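Local coordinates for quinonprotein alcohol dehydrogenase-like protein (Bacteroides thetaiotaomicron VPI-5482, PDB 4R5O) that is of unknown function but binds calcium ions and joins an immunoglobulin-like beta-sandwich domain to a seven-bladed beta-propeller, at residues A[37-42]-A[62-67]; A[50-55]-A[77-82]. All blocks are in the same frame, centred on the assembly; numbering follows the deposited sequence.

Interaction 1: residues A[37-42]-A[62-67]; sequences EITPEL and EPTFSY. With CA (calcium ion), chain J.
Ile38 O takes the backbone N-H of Phe65, with 2.8 Å between Ile38 O and Phe65 N and an N-H...O angle of 168°. The CA-H of Thr64 adds a second, softer contact to the same oxygen. Strands 35-38 and 65-68 run antiparallel and form the small two-stranded sheet of the immunoglobulin-like sandwich. The return bond from Ile38 N to Phe65 O is 3.0 Å long. It lies in the carbonyl plane on a lone pair of Phe65 O, and the CA-H of Glu37 also points at that oxygen. Ile38 and Phe65 are therefore a hydrogen-bonded pair gripped in both directions. Their side chains lie side by side on the inner face, and Ile38 CD1 meets Phe65 CD2 at 3.9 Å, obliquely to the ring. This face packs on strands 49-54 and 74-83, where Ile38 and Phe65 both touch Leu77.

The strand pairing ends at Ile38 and Phe65; beyond it, side chains continue the contact. Thr39 OG1 and Thr64 OG1 are hydrogen-bonded at 2.8 Å. The two side chains lie alongside each other. In Thr39 the hydroxyl stands beside the backbone N (chi1 -52°), while in Thr64 it is anti to the backbone N (chi1 173°). These torsions bring the two hydroxyl oxygens together between the loops just past the strands. Beyond them, Pro40 CD rests on the carbonyl oxygen of Pro63.

Glu37 and Ser66 form a non-hydrogen-bonded pair on the outer face. Glu37 CG passes 4.0 Å from Ser66 OG. Its extended chain carries the carboxylate past Ser66 to a calcium ion. One carboxylate oxygen makes the metal bond, with Glu37 OE2 2.2 Å from the calcium.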
loop_
_atom_site.group_PDB
_atom_site.type_symbol
_atom_site.label_atom_id
_atom_site.label_comp_id
_atom_site.label_asym_id
_atom_site.label_seq_id
_atom_site.Cartn_x
_atom_site.Cartn_y
_atom_site.Cartn_z
ATOM N N GLU A 37 -13.279 -7.055 27.452
ATOM C CA GLU A 37 -14.114 -6.567 28.546
ATOM C C GLU A 37 -13.305 -6.429 29.820
ATOM O O GLU A 37 -12.637 -7.366 30.234
ATOM C CB GLU A 37 -15.337 -7.451 28.821
ATOM C CG GLU A 37 -16.486 -7.359 27.832
ATOM C CD GLU A 37 -17.747 -8.062 28.318
ATOM O OE1 GLU A 37 -17.764 -8.537 29.478
ATOM O OE2 GLU A 37 -18.729 -8.126 27.543
ATOM N N ILE A 38 -13.349 -5.257 30.437
ATOM C CA ILE A 38 -12.672 -4.997 31.715
ATOM C C ILE A 38 -13.704 -4.431 32.652
ATOM O O ILE A 38 -14.293 -3.402 32.327
ATOM C CB ILE A 38 -11.422 -4.074 31.599
ATOM C CG1 ILE A 38 -10.427 -4.566 30.513
ATOM C CG2 ILE A 38 -10.749 -3.891 32.976
ATOM C CD1 ILE A 38 -9.523 -3.501 29.961
ATOM N N THR A 39 -13.938 -5.079 33.792
ATOM C CA THR A 39 -14.927 -4.568 34.725
ATOM C C THR A 39 -14.223 -4.348 36.060
ATOM O O THR A 39 -14.220 -5.262 36.891
ATOM C CB THR A 39 -16.158 -5.502 34.824
ATOM O OG1 THR A 39 -16.674 -5.782 33.514
ATOM C CG2 THR A 39 -17.251 -4.930 35.717
ATOM N N PRO A 40 -13.613 -3.157 36.284
ATOM C CA PRO A 40 -12.940 -2.914 37.568
ATOM C C PRO A 40 -13.929 -2.985 38.714
ATOM O O PRO A 40 -15.038 -2.462 38.593
ATOM C CB PRO A 40 -12.354 -1.507 37.410
ATOM C CG PRO A 40 -12.291 -1.283 35.941
ATOM C CD PRO A 40 -13.500 -1.985 35.398
ATOM N N GLU A 41 -13.566 -3.699 39.782
ATOM C CA GLU A 41 -14.417 -3.844 40.951
ATOM C C GLU A 41 -13.918 -2.941 42.044
ATOM O O GLU A 41 -12.784 -3.078 42.520
ATOM C CB GLU A 41 -14.507 -5.293 41.437
ATOM C CG GLU A 41 -15.353 -6.166 40.525
ATOM C CD GLU A 41 -15.664 -7.558 41.035
ATOM O OE1 GLU A 41 -15.643 -7.791 42.269
ATOM O OE2 GLU A 41 -16.013 -8.400 40.180
ATOM N N LEU A 42 -14.764 -1.991 42.417
ATOM C CA LEU A 42 -14.467 -1.031 43.461
ATOM C C LEU A 42 -14.973 -1.529 44.803
ATOM O O LEU A 42 -16.134 -1.935 44.944
ATOM C CB LEU A 42 -15.084 0.329 43.128
ATOM C CG LEU A 42 -14.276 1.310 42.299
ATOM C CD1 LEU A 42 -13.734 0.706 41.025
ATOM C CD2 LEU A 42 -15.104 2.478 41.955
ATOM N N GLU A 62 -18.700 4.403 31.100
ATOM C CA GLU A 62 -19.339 3.246 31.728
ATOM C C GLU A 62 -18.393 2.564 32.737
ATOM O O GLU A 62 -17.170 2.607 32.549
ATOM C CB GLU A 62 -19.792 2.232 30.671
ATOM C CG GLU A 62 -20.971 2.699 29.849
ATOM C CD GLU A 62 -22.032 1.631 29.699
ATOM O OE1 GLU A 62 -21.676 0.453 29.458
ATOM O OE2 GLU A 62 -23.227 2.003 29.673
ATOM N N PRO A 63 -18.925 1.924 33.807
ATOM C CA PRO A 63 -18.032 1.288 34.807
ATOM C C PRO A 63 -17.356 0.013 34.305
ATOM O O PRO A 63 -16.546 -0.587 35.016
ATOM C CB PRO A 63 -18.964 0.943 35.979
ATOM C CG PRO A 63 -20.323 1.106 35.494
ATOM C CD PRO A 63 -20.347 1.825 34.194
ATOM N N THR A 64 -17.687 -0.392 33.090
ATOM C CA THR A 64 -17.188 -1.597 32.454
ATOM C C THR A 64 -16.816 -1.231 30.995
ATOM O O THR A 64 -17.566 -0.526 30.313
ATOM C CB THR A 64 -18.243 -2.735 32.592
ATOM O OG1 THR A 64 -17.843 -3.865 31.829
ATOM C CG2 THR A 64 -19.651 -2.312 32.173
ATOM N N PHE A 65 -15.622 -1.655 30.556
ATOM C CA PHE A 65 -15.114 -1.380 29.218
ATOM C C PHE A 65 -15.412 -2.532 28.277
ATOM O O PHE A 65 -14.983 -3.654 28.533
ATOM C CB PHE A 65 -13.596 -1.124 29.281
ATOM C CG PHE A 65 -12.883 -0.866 27.969
ATOM C CD1 PHE A 65 -13.035 0.349 27.297
ATOM C CD2 PHE A 65 -11.987 -1.796 27.450
ATOM C CE1 PHE A 65 -12.360 0.596 26.095
ATOM C CE2 PHE A 65 -11.317 -1.548 26.242
ATOM C CZ PHE A 65 -11.512 -0.357 25.575
ATOM N N SER A 66 -16.118 -2.259 27.174
ATOM C CA SER A 66 -16.393 -3.277 26.166
ATOM C C SER A 66 -15.923 -2.740 24.830
ATOM O O SER A 66 -16.291 -1.627 24.447
ATOM C CB SER A 66 -17.864 -3.666 26.159
ATOM O OG SER A 66 -18.087 -4.737 25.257
ATOM N N TYR A 67 -15.036 -3.484 24.158
ATOM C CA TYR A 67 -14.464 -3.052 22.877
ATOM C C TYR A 67 -14.306 -4.255 21.955
ATOM O O TYR A 67 -13.489 -5.127 22.264
ATOM C CB TYR A 67 -13.112 -2.366 23.139
ATOM C CG TYR A 67 -12.517 -1.609 21.978
ATOM C CD1 TYR A 67 -11.756 -2.258 21.015
ATOM C CD2 TYR A 67 -12.600 -0.226 21.914
ATOM C CE1 TYR A 67 -11.186 -1.559 19.952
ATOM C CE2 TYR A 67 -11.993 0.493 20.881
ATOM C CZ TYR A 67 -11.292 -0.178 19.896
ATOM O OH TYR A 67 -10.707 0.546 18.877
HETATM CA CA CA J . -20.770 -7.807 26.916
#

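Interaction 2: residues A[50-55]-A[77-82]. With ACT (acetate ion), chain H.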
loop_
_atom_site.group_PDB
_atom_site.type_symbol
_atom_site.label_atom_id
_atom_site.label_comp_id
_atom_site.label_asym_id
_atom_site.label_seq_id
_atom_site.Cartn_x
_atom_site.Cartn_y
_atom_site.Cartn_z
ATOM N N TYR A 50 -16.160 6.983 35.863
ATOM C CA TYR A 50 -15.098 6.371 35.064
ATOM C C TYR A 50 -14.819 7.163 33.785
ATOM O O TYR A 50 -15.685 7.889 33.289
ATOM C CB TYR A 50 -15.500 4.923 34.697
ATOM C CG TYR A 50 -15.678 3.972 35.870
ATOM C CD1 TYR A 50 -16.770 4.084 36.727
ATOM C CD2 TYR A 50 -14.841 2.873 36.032
ATOM C CE1 TYR A 50 -16.955 3.197 37.789
ATOM C CE2 TYR A 50 -15.033 1.961 37.074
ATOM C CZ TYR A 50 -16.097 2.121 37.944
ATOM O OH TYR A 50 -16.293 1.222 38.970
ATOM N N SER A 51 -13.605 6.994 33.240
ATOM C CA SER A 51 -13.136 7.590 31.994
ATOM C C SER A 51 -12.161 6.631 31.348
ATOM O O SER A 51 -11.082 6.377 31.886
ATOM C CB SER A 51 -12.511 8.962 32.233
ATOM O OG SER A 51 -12.045 9.583 31.043
ATOM N N TRP A 52 -12.579 6.038 30.238
ATOM C CA TRP A 52 -11.787 5.064 29.495
ATOM C C TRP A 52 -11.186 5.732 28.291
ATOM O O TRP A 52 -11.924 6.176 27.409
ATOM C CB TRP A 52 -12.655 3.858 29.086
ATOM C CG TRP A 52 -13.169 3.058 30.248
ATOM C CD1 TRP A 52 -14.322 3.268 30.942
ATOM C CD2 TRP A 52 -12.534 1.923 30.856
ATOM N NE1 TRP A 52 -14.464 2.312 31.927
ATOM C CE2 TRP A 52 -13.373 1.484 31.907
ATOM C CE3 TRP A 52 -11.347 1.213 30.596
ATOM C CZ2 TRP A 52 -13.080 0.351 32.679
ATOM C CZ3 TRP A 52 -11.037 0.118 31.392
ATOM C CH2 TRP A 52 -11.902 -0.314 32.411
ATOM N N LEU A 53 -9.844 5.836 28.273
ATOM C CA LEU A 53 -9.126 6.483 27.190
ATOM C C LEU A 53 -8.457 5.451 26.320
ATOM O O LEU A 53 -7.616 4.687 26.803
ATOM C CB LEU A 53 -8.077 7.495 27.709
ATOM C CG LEU A 53 -8.522 8.504 28.782
ATOM C CD1 LEU A 53 -7.391 9.416 29.143
ATOM C CD2 LEU A 53 -9.700 9.344 28.343
ATOM N N VAL A 54 -8.849 5.423 25.037
ATOM C CA VAL A 54 -8.266 4.573 23.992
ATOM C C VAL A 54 -7.353 5.474 23.187
ATOM O O VAL A 54 -7.807 6.480 22.642
ATOM C CB VAL A 54 -9.334 3.851 23.136
ATOM C CG1 VAL A 54 -8.668 3.030 22.037
ATOM C CG2 VAL A 54 -10.233 2.975 24.010
ATOM N N ASN A 55 -6.053 5.195 23.230
ATOM C CA ASN A 55 -5.003 6.017 22.611
ATOM C C ASN A 55 -5.172 7.516 23.015
ATOM O O ASN A 55 -5.069 8.410 22.172
ATOM C CB ASN A 55 -4.985 5.853 21.100
ATOM C CG ASN A 55 -4.565 4.480 20.672
ATOM O OD1 ASN A 55 -3.603 3.910 21.197
ATOM N ND2 ASN A 55 -5.241 3.942 19.665
ATOM N N LEU A 77 -4.513 1.766 26.643
ATOM C CA LEU A 77 -5.763 1.948 27.358
ATOM C C LEU A 77 -5.517 2.426 28.781
ATOM O O LEU A 77 -4.731 1.828 29.524
ATOM C CB LEU A 77 -6.558 0.635 27.367
ATOM C CG LEU A 77 -7.884 0.579 28.130
ATOM C CD1 LEU A 77 -8.949 1.473 27.510
ATOM C CD2 LEU A 77 -8.368 -0.790 28.143
ATOM N N SER A 78 -6.205 3.517 29.144
ATOM C CA SER A 78 -6.185 4.075 30.488
ATOM C C SER A 78 -7.569 4.064 31.075
ATOM O O SER A 78 -8.575 4.214 30.366
ATOM C CB SER A 78 -5.622 5.493 30.514
ATOM O OG SER A 78 -4.261 5.510 30.125
ATOM N N CYS A 79 -7.615 3.892 32.389
ATOM C CA CYS A 79 -8.856 3.918 33.123
ATOM C C CYS A 79 -8.684 4.841 34.283
ATOM O O CYS A 79 -7.890 4.565 35.185
ATOM C CB CYS A 79 -9.280 2.522 33.556
ATOM S SG CYS A 79 -10.791 2.502 34.527
ATOM N N ILE A 80 -9.391 5.968 34.235
ATOM C CA ILE A 80 -9.374 6.955 35.299
ATOM C C ILE A 80 -10.678 6.807 36.061
ATOM O O ILE A 80 -11.747 6.956 35.474
ATOM C CB ILE A 80 -9.142 8.390 34.752
ATOM C CG1 ILE A 80 -7.963 8.438 33.744
ATOM C CG2 ILE A 80 -8.945 9.369 35.902
ATOM C CD1 ILE A 80 -7.829 9.683 32.986
ATOM N N ILE A 81 -10.595 6.441 37.346
ATOM C CA ILE A 81 -11.768 6.309 38.223
ATOM C C ILE A 81 -11.656 7.414 39.258
ATOM O O ILE A 81 -10.637 7.509 39.946
ATOM C CB ILE A 81 -11.921 4.898 38.845
ATOM C CG1 ILE A 81 -11.661 3.800 37.790
ATOM C CG2 ILE A 81 -13.297 4.768 39.538
ATOM C CD1 ILE A 81 -11.571 2.443 38.294
ATOM N N LYS A 82 -12.689 8.266 39.322
ATOM C CA LYS A 82 -12.775 9.480 40.138
ATOM C C LYS A 82 -13.966 9.454 41.108
ATOM O O LYS A 82 -15.033 8.978 40.740
ATOM C CB LYS A 82 -12.938 10.637 39.126
ATOM C CG LYS A 82 -13.031 12.065 39.632
ATOM C CD LYS A 82 -13.123 13.001 38.416
ATOM C CE LYS A 82 -13.284 14.462 38.757
ATOM N NZ LYS A 82 -13.344 15.303 37.529
HETATM C C ACT H . -7.701 3.084 17.199
HETATM O O ACT H . -6.875 3.999 17.411
HETATM O OXT ACT H . -7.760 1.975 17.827
HETATM C CH3 ACT H . -8.739 3.355 16.088
#
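The indole of Trp52 carries the sulfur of Cys79 over one face, with Cys79 SG 3.6 Å from the centroid of the six-membered ring and 12° off its normal. This is a sulfur-aromatic contact, and Cys79 CB adds a CH-pi contact to the same face. Phe65 of the opposing sheet packs on the other face. At the edge, in the indole plane, Leu77 CD1 meets Trp52 CE3 at 3.9 Å. Trp52 lies in the core of an immunoglobulin-like beta-sandwich, on strand 49-54, which runs antiparallel to strand 74-83, the strand of Cys79 and Leu77.

Next along the same face of the sheet, the Tyr50 ring takes Ile81 CG2 over its centre, a CH-pi contact of 4.1 Å from Ile81 CG2 to the centroid. Ile81 CD1 lies near Tyr50 CE2, and Cys79 SG is near the plane at the edge of the tyrosine ring. The sulfur thus sits between the two aromatics, over one and beside the other. In Cys79 it is anti to the backbone N (chi1 178°), which turns it toward the Trp52 face.

Backbone bonds hold the strands in register through two hydrogen-bonded pairs, Ser51 with Ile80 and Leu53 with Ser78. Ile80 N to Ser51 O is 2.9 Å and nearly straight, at 177°. The bond back from Ser51 N to Ile80 O is weak. Leu53 and Ser78 bond in both directions.

The opposite face of the sheet is mixed. Leu53 CD1 touches Ile80 CD1 at 3.9 Å as the side chains cross. The serine hydroxyls have partners on the flanking strands: Ser51 OG with Glu58 OE2, and Ser78 OG with Ser91 OG. At the strand end, Asn55 ND2 makes a weak 2.8 Å hydrogen bond to O of an acetate ion, probably from the crystallisation solution.

How the interactions relate
Interactions 1 and 2 lie in the two facing sheets of the immunoglobulin-like domain, with centres about 10 Å apart. Their segments alternate along the chain: 37-42, 50-55, 62-67, 77-82. The chain crosses from one sheet to the other between successive segments. Interaction 1 pairs strands 35-38 and 65-68. Interaction 2 pairs 49-54 and 74-83, neighbours in the five-stranded sheet. The inner faces meet where Ile38 packs on Leu77, and Leu42, in the loop after strand 35-38, packs on Tyr50. A probable hydrogen bond, 2.8 Å from Trp52 NE1 to Glu62 O, ties strand 49-54 to the loop before strand 65-68. Together the contacts supply part of the domain core, with the calcium on the outer side of interaction 1.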